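Local coordinates for protein leucine aminopeptidase (Fimbriiglobus ruber, PDB 7D1B) that probably catalyses cyclisation of N-terminal glutamine to pyroglutamate as a zinc-binding glutaminyl cyclase built on the M28 aminopeptidase fold, at residues K56-L61 and G156-A161; A115-D120 and V177-V182; K122-V127 and Y224-A229; P149-N154 and S312-K317. All blocks are in the same frame, centred on the assembly; numbering follows the deposited sequence. Where two conformers were deposited one is given.

Contact 1 (K56-L61 and G156-A161); sequences KYVQQL and GTAGAA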
# COMPACT_ATOMS: atom_id res chain seq x y z
N LYS A 56 -6.49 15.69 -0.32
CA LYS A 56 -7.53 15.84 -1.33
C LYS A 56 -7.68 14.56 -2.15
O LYS A 56 -8.79 14.20 -2.53
CB LYS A 56 -7.23 17.03 -2.24
CG LYS A 56 -8.18 17.22 -3.41
CD LYS A 56 -7.70 18.32 -4.38
CE LYS A 56 -6.54 17.82 -5.25
NZ LYS A 56 -6.01 18.84 -6.20
N TYR A 57 -6.58 13.88 -2.44
CA TYR A 57 -6.68 12.61 -3.16
C TYR A 57 -7.37 11.54 -2.32
O TYR A 57 -8.14 10.73 -2.86
CB TYR A 57 -5.31 12.15 -3.66
CG TYR A 57 -4.74 13.00 -4.77
CD1 TYR A 57 -5.56 13.52 -5.76
CD2 TYR A 57 -3.38 13.28 -4.83
CE1 TYR A 57 -5.04 14.29 -6.78
CE2 TYR A 57 -2.85 14.04 -5.85
CZ TYR A 57 -3.68 14.56 -6.82
OH TYR A 57 -3.17 15.33 -7.84
N VAL A 58 -7.12 11.51 -1.00
CA VAL A 58 -7.91 10.60 -0.16
C VAL A 58 -9.40 10.91 -0.29
O VAL A 58 -10.23 10.01 -0.46
CB VAL A 58 -7.47 10.65 1.32
CG1 VAL A 58 -8.37 9.72 2.14
CG2 VAL A 58 -6.02 10.26 1.47
N GLN A 59 -9.74 12.20 -0.17
CA GLN A 59 -11.15 12.59 -0.25
C GLN A 59 -11.74 12.21 -1.61
O GLN A 59 -12.88 11.75 -1.68
CB GLN A 59 -11.26 14.10 -0.03
CG GLN A 59 -12.71 14.58 0.04
CD GLN A 59 -13.38 14.14 1.32
OE1 GLN A 59 -12.91 14.46 2.41
NE2 GLN A 59 -14.48 13.39 1.19
N GLN A 60 -10.98 12.40 -2.68
CA GLN A 60 -11.49 12.09 -4.02
C GLN A 60 -11.81 10.60 -4.15
O GLN A 60 -12.88 10.21 -4.66
CB GLN A 60 -10.45 12.50 -5.06
CG GLN A 60 -10.86 12.16 -6.47
CD GLN A 60 -9.83 12.54 -7.52
OE1 GLN A 60 -8.77 13.10 -7.21
NE2 GLN A 60 -10.14 12.23 -8.78
N LEU A 61 -10.88 9.75 -3.68
CA LEU A 61 -11.12 8.32 -3.77
C LEU A 61 -12.29 7.91 -2.89
O LEU A 61 -13.15 7.12 -3.32
CB LEU A 61 -9.85 7.54 -3.42
CG LEU A 61 -8.68 7.73 -4.40
CD1 LEU A 61 -7.46 7.00 -3.90
CD2 LEU A 61 -9.04 7.23 -5.80
N GLY A 156 -5.84 1.09 2.73
CA GLY A 156 -5.72 1.03 1.28
C GLY A 156 -5.81 2.39 0.63
O GLY A 156 -4.90 2.81 -0.08
N THR A 157 -6.90 3.12 0.91
CA THR A 157 -7.17 4.37 0.20
C THR A 157 -6.00 5.33 0.35
O THR A 157 -5.56 5.94 -0.63
CB THR A 157 -8.45 5.01 0.74
OG1 THR A 157 -9.48 4.02 0.82
CG2 THR A 157 -8.89 6.12 -0.19
N ALA A 158 -5.50 5.50 1.58
CA ALA A 158 -4.44 6.48 1.79
C ALA A 158 -3.16 6.10 1.07
O ALA A 158 -2.41 6.99 0.65
CB ALA A 158 -4.18 6.68 3.28
N GLY A 159 -2.88 4.80 0.91
CA GLY A 159 -1.72 4.39 0.14
C GLY A 159 -1.88 4.76 -1.33
O GLY A 159 -0.94 5.27 -1.96
N ALA A 160 -3.05 4.47 -1.90
CA ALA A 160 -3.31 4.89 -3.27
C ALA A 160 -3.17 6.40 -3.42
O ALA A 160 -2.60 6.90 -4.40
CB ALA A 160 -4.69 4.42 -3.72
N ALA A 161 -3.71 7.16 -2.45
CA ALA A 161 -3.63 8.61 -2.50
C ALA A 161 -2.19 9.10 -2.39
O ALA A 161 -1.80 10.06 -3.07
CB ALA A 161 -4.50 9.21 -1.41
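Ala161 presses its methyl into the shallow hollow that Tyr57 and Val58 leave on helix 51-63. Its CB lies 3.4 Å from Val58 CG2, tighter than ordinary van der Waals contact, and 3.8 Å from Tyr57 CB, so one small bump is gripped from two directions. The Tyr57 ring leads away from 156-161, further along helix 153-167 past Met164 and Glu165, and its CB root does the close packing here. One turn on, the roles are exchanged. Leu61 is the bump, its CD1 lying 3.8 Å from Ala160 CB and close to the backbone of Thr157 and Ala161. Thr157 fills the space beside the base of that leucine, with CG2 3.7 Å from Leu61 CB. The methyl of Thr157 stands anti to the backbone N (chi1 -47° for OG1), and this turns carbon toward the leucine while OG1 bonds to Ser152 O and Arg67. This is small-residue helix packing: alanines and a threonine on helix 153-167, whose N-terminal end carries the zinc ligand Asp155, let it approach helix 51-63 to 8.5 Å between the segment axes, at a crossing angle of 125°. Met323 of helix 320-336 touches both Val58 and Ala161. No hydrogen bond crosses between the two segments. The hydroxyl of Tyr57 goes instead to His168. Cohesion here therefore rests on shape and apolar burial, with polar ends satisfied beyond the interface.

Contact 2 (A115-D120 and V177-V182); sequences ASWFPD and VGVDFV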
# COMPACT_ATOMS: atom_id res chain seq x y z
N ALA A 115 1.76 0.88 -11.81
CA ALA A 115 2.23 2.11 -12.45
C ALA A 115 3.75 2.11 -12.34
O ALA A 115 4.30 2.20 -11.24
CB ALA A 115 1.63 3.34 -11.79
N SER A 116 4.43 1.99 -13.48
CA SER A 116 5.86 1.74 -13.53
C SER A 116 6.61 3.00 -13.92
O SER A 116 6.24 3.70 -14.88
CB SER A 116 6.19 0.64 -14.54
OG SER A 116 5.75 -0.63 -14.13
N TRP A 117 7.72 3.21 -13.22
CA TRP A 117 8.65 4.31 -13.44
C TRP A 117 10.04 3.74 -13.69
O TRP A 117 10.47 2.79 -13.01
CB TRP A 117 8.73 5.20 -12.18
CG TRP A 117 7.39 5.64 -11.63
CD1 TRP A 117 6.69 5.05 -10.63
CD2 TRP A 117 6.59 6.75 -12.09
NE1 TRP A 117 5.52 5.73 -10.39
CE2 TRP A 117 5.43 6.78 -11.28
CE3 TRP A 117 6.76 7.72 -13.09
CZ2 TRP A 117 4.45 7.76 -11.42
CZ3 TRP A 117 5.76 8.68 -13.24
CH2 TRP A 117 4.62 8.70 -12.41
N PHE A 118 10.76 4.34 -14.64
CA PHE A 118 12.17 4.05 -14.92
C PHE A 118 12.32 2.62 -15.45
O PHE A 118 12.81 1.73 -14.75
CB PHE A 118 13.08 4.30 -13.71
CG PHE A 118 12.66 5.46 -12.83
CD1 PHE A 118 12.36 6.73 -13.36
CD2 PHE A 118 12.54 5.28 -11.46
CE1 PHE A 118 11.95 7.77 -12.53
CE2 PHE A 118 12.14 6.33 -10.62
CZ PHE A 118 11.85 7.57 -11.16
N PRO A 119 11.91 2.37 -16.69
CA PRO A 119 11.88 0.98 -17.18
C PRO A 119 13.26 0.38 -17.41
O PRO A 119 13.39 -0.85 -17.39
CB PRO A 119 11.09 1.08 -18.50
CG PRO A 119 11.28 2.52 -18.93
CD PRO A 119 11.29 3.31 -17.64
N ASP A 120 14.29 1.18 -17.64
CA ASP A 120 15.58 0.64 -18.08
C ASP A 120 16.47 0.40 -16.86
O ASP A 120 17.45 1.11 -16.62
CB ASP A 120 16.25 1.60 -19.06
CG ASP A 120 17.31 0.95 -19.86
OD1 ASP A 120 17.69 -0.19 -19.51
OD2 ASP A 120 17.76 1.58 -20.84
N VAL A 177 17.31 2.45 -9.48
CA VAL A 177 16.42 1.30 -9.52
C VAL A 177 15.12 1.68 -10.22
O VAL A 177 14.71 2.85 -10.22
CB VAL A 177 16.13 0.76 -8.10
CG1 VAL A 177 17.40 0.16 -7.50
CG2 VAL A 177 15.55 1.84 -7.20
N GLY A 178 14.45 0.70 -10.79
CA GLY A 178 13.08 0.91 -11.21
C GLY A 178 12.18 1.08 -10.00
O GLY A 178 12.51 0.62 -8.90
N VAL A 179 11.03 1.73 -10.19
CA VAL A 179 10.04 1.83 -9.12
C VAL A 179 8.68 1.49 -9.69
O VAL A 179 8.21 2.16 -10.61
CB VAL A 179 10.02 3.22 -8.46
CG1 VAL A 179 8.96 3.26 -7.35
CG2 VAL A 179 11.38 3.56 -7.89
N ASP A 180 8.04 0.46 -9.13
CA ASP A 180 6.68 0.08 -9.50
C ASP A 180 5.75 0.39 -8.35
O ASP A 180 5.96 -0.09 -7.22
CB ASP A 180 6.60 -1.40 -9.86
CG ASP A 180 7.35 -1.70 -11.13
OD1 ASP A 180 7.39 -0.81 -12.00
OD2 ASP A 180 7.92 -2.79 -11.27
N PHE A 181 4.73 1.21 -8.61
CA PHE A 181 3.62 1.39 -7.69
C PHE A 181 2.64 0.26 -7.98
O PHE A 181 2.16 0.14 -9.12
CB PHE A 181 2.92 2.72 -7.97
CG PHE A 181 3.70 3.97 -7.60
CD1 PHE A 181 4.98 3.93 -7.04
CD2 PHE A 181 3.12 5.22 -7.81
CE1 PHE A 181 5.66 5.12 -6.69
CE2 PHE A 181 3.78 6.39 -7.47
CZ PHE A 181 5.04 6.35 -6.91
N VAL A 182 2.37 -0.58 -7.00
CA VAL A 182 1.52 -1.74 -7.21
C VAL A 182 0.31 -1.61 -6.28
O VAL A 182 0.47 -1.49 -5.05
CB VAL A 182 2.27 -3.07 -6.98
CG1 VAL A 182 1.33 -4.25 -7.21
CG2 VAL A 182 3.52 -3.13 -7.87
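Trp117 and Phe181 meet in a T-shaped pair, the indole edge directed at the phenyl face with the planes 67° apart. The NE1 corner does the touching, standing 3.3 Å above the Phe181 ring over its centre. Strand alternation puts both residues on the sheet face that holds Ala115 and Val179, and CG anti to the carbonyl carbon (chi1 -51° in Trp117) then lets the indole edge swing over the Phe181 ring. Phe118 runs alongside Val179, its CE2 4.0 Å from Val179 CG2, while Trp117 CB sits over the centre of one Phe118 ring face. On the other sheet face, Ser116 OG, in one of two conformers, donates to Asp180 OD1 at 2.7 Å from above the carboxylate plane; Arg124 forms a salt bridge to the same oxygen. Four antiparallel backbone bonds join Ala115 with Phe181 and Trp117 with Val179. With an alanine at Phe181, the indole edge would probably lose the face it abuts, leaving a gap beneath the helices. Those helices close over the aromatic side: Met163, Leu166 and Ala167 of helix 153-167 and Phe85 of helix 72-87 pack on it, and strand 178-184 continues the sheet to strand 123-130.

Contact 3 (K122-V127 and Y224-A229); sequences KARLIV and YRYTGA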
# COMPACT_ATOMS: atom_id res chain seq x y z
N LYS A 122 17.86 -2.93 -14.04
CA LYS A 122 17.94 -4.35 -13.71
C LYS A 122 17.44 -4.69 -12.32
O LYS A 122 17.12 -5.86 -12.06
CB LYS A 122 19.37 -4.85 -13.90
CG LYS A 122 19.80 -4.82 -15.35
CD LYS A 122 21.20 -5.36 -15.54
CE LYS A 122 21.68 -5.17 -16.98
NZ LYS A 122 23.02 -5.74 -17.20
N ALA A 123 17.36 -3.72 -11.42
CA ALA A 123 16.77 -3.92 -10.10
C ALA A 123 15.59 -2.98 -9.98
O ALA A 123 15.68 -1.82 -10.40
CB ALA A 123 17.78 -3.57 -9.00
N ARG A 124 14.49 -3.48 -9.41
CA ARG A 124 13.28 -2.69 -9.23
C ARG A 124 12.80 -2.79 -7.80
O ARG A 124 12.89 -3.86 -7.17
CB ARG A 124 12.16 -3.14 -10.17
CG ARG A 124 12.55 -3.14 -11.64
CD ARG A 124 11.35 -3.36 -12.60
NE ARG A 124 10.47 -2.20 -12.61
CZ ARG A 124 10.76 -1.03 -13.18
NH1 ARG A 124 11.89 -0.89 -13.88
NH2 ARG A 124 9.93 -0.01 -13.04
N LEU A 125 12.29 -1.68 -7.28
CA LEU A 125 11.60 -1.61 -6.01
C LEU A 125 10.10 -1.51 -6.24
O LEU A 125 9.65 -0.98 -7.25
CB LEU A 125 12.05 -0.39 -5.21
CG LEU A 125 13.52 -0.31 -4.82
CD1 LEU A 125 13.76 0.96 -4.00
CD2 LEU A 125 13.98 -1.54 -4.06
N ILE A 126 9.35 -1.95 -5.24
CA ILE A 126 7.90 -1.82 -5.22
C ILE A 126 7.49 -0.90 -4.08
O ILE A 126 7.96 -1.05 -2.95
CB ILE A 126 7.25 -3.20 -5.02
CG1 ILE A 126 7.49 -4.09 -6.25
CG2 ILE A 126 5.76 -3.05 -4.69
CD1 ILE A 126 7.27 -5.55 -5.97
N VAL A 127 6.56 0.02 -4.37
CA VAL A 127 5.76 0.70 -3.36
C VAL A 127 4.36 0.19 -3.59
O VAL A 127 3.85 0.28 -4.71
CB VAL A 127 5.83 2.23 -3.52
CG1 VAL A 127 4.88 2.89 -2.52
CG2 VAL A 127 7.26 2.75 -3.37
N TYR A 224 14.84 -8.05 -15.12
CA TYR A 224 15.05 -7.35 -13.86
C TYR A 224 14.70 -8.31 -12.73
O TYR A 224 14.08 -9.36 -12.95
CB TYR A 224 14.17 -6.09 -13.76
CG TYR A 224 12.69 -6.40 -13.79
CD1 TYR A 224 11.99 -6.74 -12.63
CD2 TYR A 224 11.98 -6.38 -14.99
CE1 TYR A 224 10.64 -7.05 -12.68
CE2 TYR A 224 10.64 -6.69 -15.05
CZ TYR A 224 9.97 -7.01 -13.89
OH TYR A 224 8.63 -7.32 -13.95
N ARG A 225 15.06 -7.92 -11.52
CA ARG A 225 14.58 -8.59 -10.32
C ARG A 225 14.06 -7.53 -9.35
O ARG A 225 14.56 -6.40 -9.32
CB ARG A 225 15.68 -9.37 -9.61
CG ARG A 225 16.23 -10.52 -10.42
CD ARG A 225 15.18 -11.63 -10.61
NE ARG A 225 15.71 -12.80 -11.30
CZ ARG A 225 15.73 -12.93 -12.62
NH1 ARG A 225 15.25 -11.97 -13.40
NH2 ARG A 225 16.23 -14.04 -13.17
N TYR A 226 13.06 -7.90 -8.55
CA TYR A 226 12.57 -7.05 -7.47
C TYR A 226 13.47 -7.23 -6.26
O TYR A 226 13.60 -8.34 -5.74
CB TYR A 226 11.13 -7.39 -7.12
CG TYR A 226 10.11 -6.85 -8.09
CD1 TYR A 226 10.03 -5.48 -8.33
CD2 TYR A 226 9.19 -7.69 -8.71
CE1 TYR A 226 9.10 -4.96 -9.21
CE2 TYR A 226 8.23 -7.18 -9.57
CZ TYR A 226 8.18 -5.80 -9.81
OH TYR A 226 7.24 -5.30 -10.67
N THR A 227 14.08 -6.15 -5.79
CA THR A 227 15.01 -6.23 -4.68
C THR A 227 14.42 -5.77 -3.36
O THR A 227 15.06 -5.95 -2.31
CB THR A 227 16.28 -5.44 -5.00
OG1 THR A 227 15.90 -4.10 -5.34
CG2 THR A 227 17.03 -6.07 -6.19
N GLY A 228 13.21 -5.21 -3.36
CA GLY A 228 12.59 -4.79 -2.12
C GLY A 228 11.22 -4.23 -2.41
O GLY A 228 10.94 -3.74 -3.52
N ALA A 229 10.37 -4.27 -1.37
CA ALA A 229 9.01 -3.76 -1.46
C ALA A 229 8.62 -3.13 -0.14
O ALA A 229 8.93 -3.68 0.92
CB ALA A 229 8.03 -4.88 -1.79
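Ile126 lays its CD1 over the centre of the Tyr226 ring, 3.6 Å above the plane, and Tyr224 CE1 sits 3.9 Å off the opposite face. This is the dense part. Arg124 extends it: its CD makes a CH-pi contact with Tyr224, 3.6 Å from the ring centroid. Tyr224 CG stands between the backbone N and carbonyl carbon (chi1 62°), which turns the ring toward that arginine chain. Beyond it, the guanidinium bonds to Trp117 O and Phe118 O, and Tyr226 OH bonds to Asp180 OD2. A leucine in place of Tyr226 would probably leave Asp180 without that hydroxyl and Ile126 without a flat face to lie on. Toward the N-terminal end of the strands packing is looser: Ala123 CB touches Thr227 CG2 at 3.8 Å, and Lys122 and the end of Arg225 turn from the partner segment. Between Tyr226 and Ala229, strand 225-232 carries one extra residue, as in a beta bulge, and the buried Gly228 N finds no partner. Parallel backbone bonds such as Ile126 N to Gly228 O, 2.9 Å, still tie the strands. Helix 206-218 lies on the tyrosine side and helix 320-336 on the Leu125 side, the alpha/beta/alpha sandwich of M28 enzymes.

Contact 4 (P149-N154 and S312-K317); sequences PFASAN and SDTPDK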
# COMPACT_ATOMS: atom_id res chain seq x y z
N PRO A 149 -22.10 2.20 4.16
CA PRO A 149 -20.89 2.23 3.33
C PRO A 149 -19.65 2.53 4.17
O PRO A 149 -19.64 3.44 5.00
CB PRO A 149 -21.17 3.35 2.32
CG PRO A 149 -22.28 4.15 2.90
CD PRO A 149 -23.09 3.21 3.74
N PHE A 150 -18.60 1.75 3.93
CA PHE A 150 -17.35 1.85 4.68
C PHE A 150 -16.30 2.53 3.79
O PHE A 150 -15.89 1.98 2.76
CB PHE A 150 -16.90 0.45 5.12
CG PHE A 150 -15.53 0.41 5.73
CD1 PHE A 150 -15.18 1.24 6.80
CD2 PHE A 150 -14.58 -0.46 5.23
CE1 PHE A 150 -13.89 1.19 7.35
CE2 PHE A 150 -13.29 -0.52 5.78
CZ PHE A 150 -12.94 0.32 6.84
N ALA A 151 -15.87 3.74 4.19
CA ALA A 151 -14.99 4.55 3.35
C ALA A 151 -13.54 4.10 3.39
O ALA A 151 -12.80 4.37 2.44
CB ALA A 151 -15.05 6.01 3.80
N SER A 152 -13.10 3.47 4.47
CA SER A 152 -11.77 2.87 4.50
C SER A 152 -10.66 3.89 4.20
O SER A 152 -9.71 3.59 3.49
CB SER A 152 -11.71 1.69 3.52
OG SER A 152 -10.62 0.84 3.78
N ALA A 153 -10.76 5.12 4.74
CA ALA A 153 -9.85 6.18 4.30
C ALA A 153 -8.38 5.86 4.57
O ALA A 153 -7.53 6.14 3.72
CB ALA A 153 -10.21 7.50 4.98
N ASN A 154 -8.07 5.32 5.74
CA ASN A 154 -6.69 5.04 6.12
C ASN A 154 -6.27 3.61 5.78
O ASN A 154 -5.23 3.15 6.23
CB ASN A 154 -6.52 5.28 7.62
CG ASN A 154 -5.06 5.39 8.06
OD1 ASN A 154 -4.20 5.89 7.32
ND2 ASN A 154 -4.78 4.94 9.28
N SER A 312 -15.98 5.36 11.17
CA SER A 312 -15.24 6.59 11.38
C SER A 312 -13.87 6.60 10.70
O SER A 312 -13.12 7.57 10.87
CB SER A 312 -15.12 6.85 12.89
OG SER A 312 -14.62 5.68 13.54
N ASP A 313 -13.52 5.59 9.91
CA ASP A 313 -12.28 5.61 9.12
C ASP A 313 -12.54 6.43 7.86
O ASP A 313 -12.78 5.90 6.77
CB ASP A 313 -11.84 4.18 8.80
CG ASP A 313 -10.53 4.13 8.02
OD1 ASP A 313 -9.82 5.16 7.96
OD2 ASP A 313 -10.23 3.05 7.45
N THR A 314 -12.49 7.75 8.02
CA THR A 314 -12.92 8.71 7.01
C THR A 314 -11.79 9.70 6.73
O THR A 314 -10.80 9.75 7.47
CB THR A 314 -14.18 9.44 7.50
OG1 THR A 314 -13.94 9.96 8.81
CG2 THR A 314 -15.36 8.48 7.54
N PRO A 315 -11.91 10.50 5.66
CA PRO A 315 -10.78 11.37 5.27
C PRO A 315 -10.33 12.34 6.35
O PRO A 315 -9.15 12.73 6.36
CB PRO A 315 -11.30 12.08 4.02
CG PRO A 315 -12.20 11.06 3.41
CD PRO A 315 -12.93 10.46 4.59
N ASP A 316 -11.22 12.77 7.26
CA ASP A 316 -10.80 13.69 8.31
C ASP A 316 -9.83 13.06 9.31
O ASP A 316 -9.25 13.78 10.13
CB ASP A 316 -12.01 14.18 9.07
CG ASP A 316 -12.84 13.04 9.60
OD1 ASP A 316 -13.60 12.46 8.80
OD2 ASP A 316 -12.67 12.69 10.78
N LYS A 317 -9.62 11.74 9.24
CA LYS A 317 -8.63 11.10 10.10
C LYS A 317 -7.23 11.13 9.50
O LYS A 317 -6.28 10.73 10.17
CB LYS A 317 -9.02 9.64 10.36
CG LYS A 317 -10.43 9.45 10.91
CD LYS A 317 -10.68 10.26 12.19
CE LYS A 317 -12.05 9.96 12.80
NZ LYS A 317 -13.15 10.23 11.84
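An inverse gamma turn centred on Asp313 holds the start of helix 153-167 beside the zinc site, binding the backbone of Ala153 and Asn154 immediately before the metal ligand Asp155. Two hydrogen bonds cross the contact, both accepted by the one aspartate. Its carbonyl oxygen takes Ala153 N at 3.0 Å in an almost straight bond (173° at the hydrogen), though the donor stands above the carbonyl plane. Its carboxylate takes the next amide, Asn154 N, on OD1 at 2.8 Å, met on the syn side and 21° out of plane. CG anti to the backbone N (chi1 -178°) carries the carboxylate across to that amide, and Tyr305 OH bonds to the same oxygen. The other oxygen, OD2, lies 3.3 Å from Ser152 CA and near the Phe150 ring, which crosses the carboxylate obliquely. Phe150 in turn packs close to the zinc ligand His309, and Ser152 OG bonds to Asp155 O, consistent with a second-shell position for the contact. The apolar part is small: Ala153 CB lies against the Thr314 carbonyl group and 4.0 Å from Pro315 CD. Within 312-317 the chain braces itself, because Lys317 bends back so that its NZ donates to Ser312 O at 2.8 Å, in the carbonyl plane on a lone pair.

How the contacts relate
The four contacts fall into two pairs, contacts 1 and 4 near the zinc and contacts 2 and 3 in the sheet. Contacts 1 and 4, with centres 10 Å apart, share helix 153-167, and Thr157 OG1 to Ser152 O at 2.7 Å joins them. The side chain of Ser152 is about 5 Å and that of Thr157 about 9 Å from the zinc. Contacts 2 and 3, centres 8 Å apart, have the 178-184/123-130 strand pairing between them, linked by Gly178 O to Leu125 N at 2.8 Å. Their loop residues Pro119, Asp120 and Lys122 line the pocket of a bound polyether, probably from the crystallisation liquor, far from zinc. Between contacts 3 and 4 the centres are 31 Å apart.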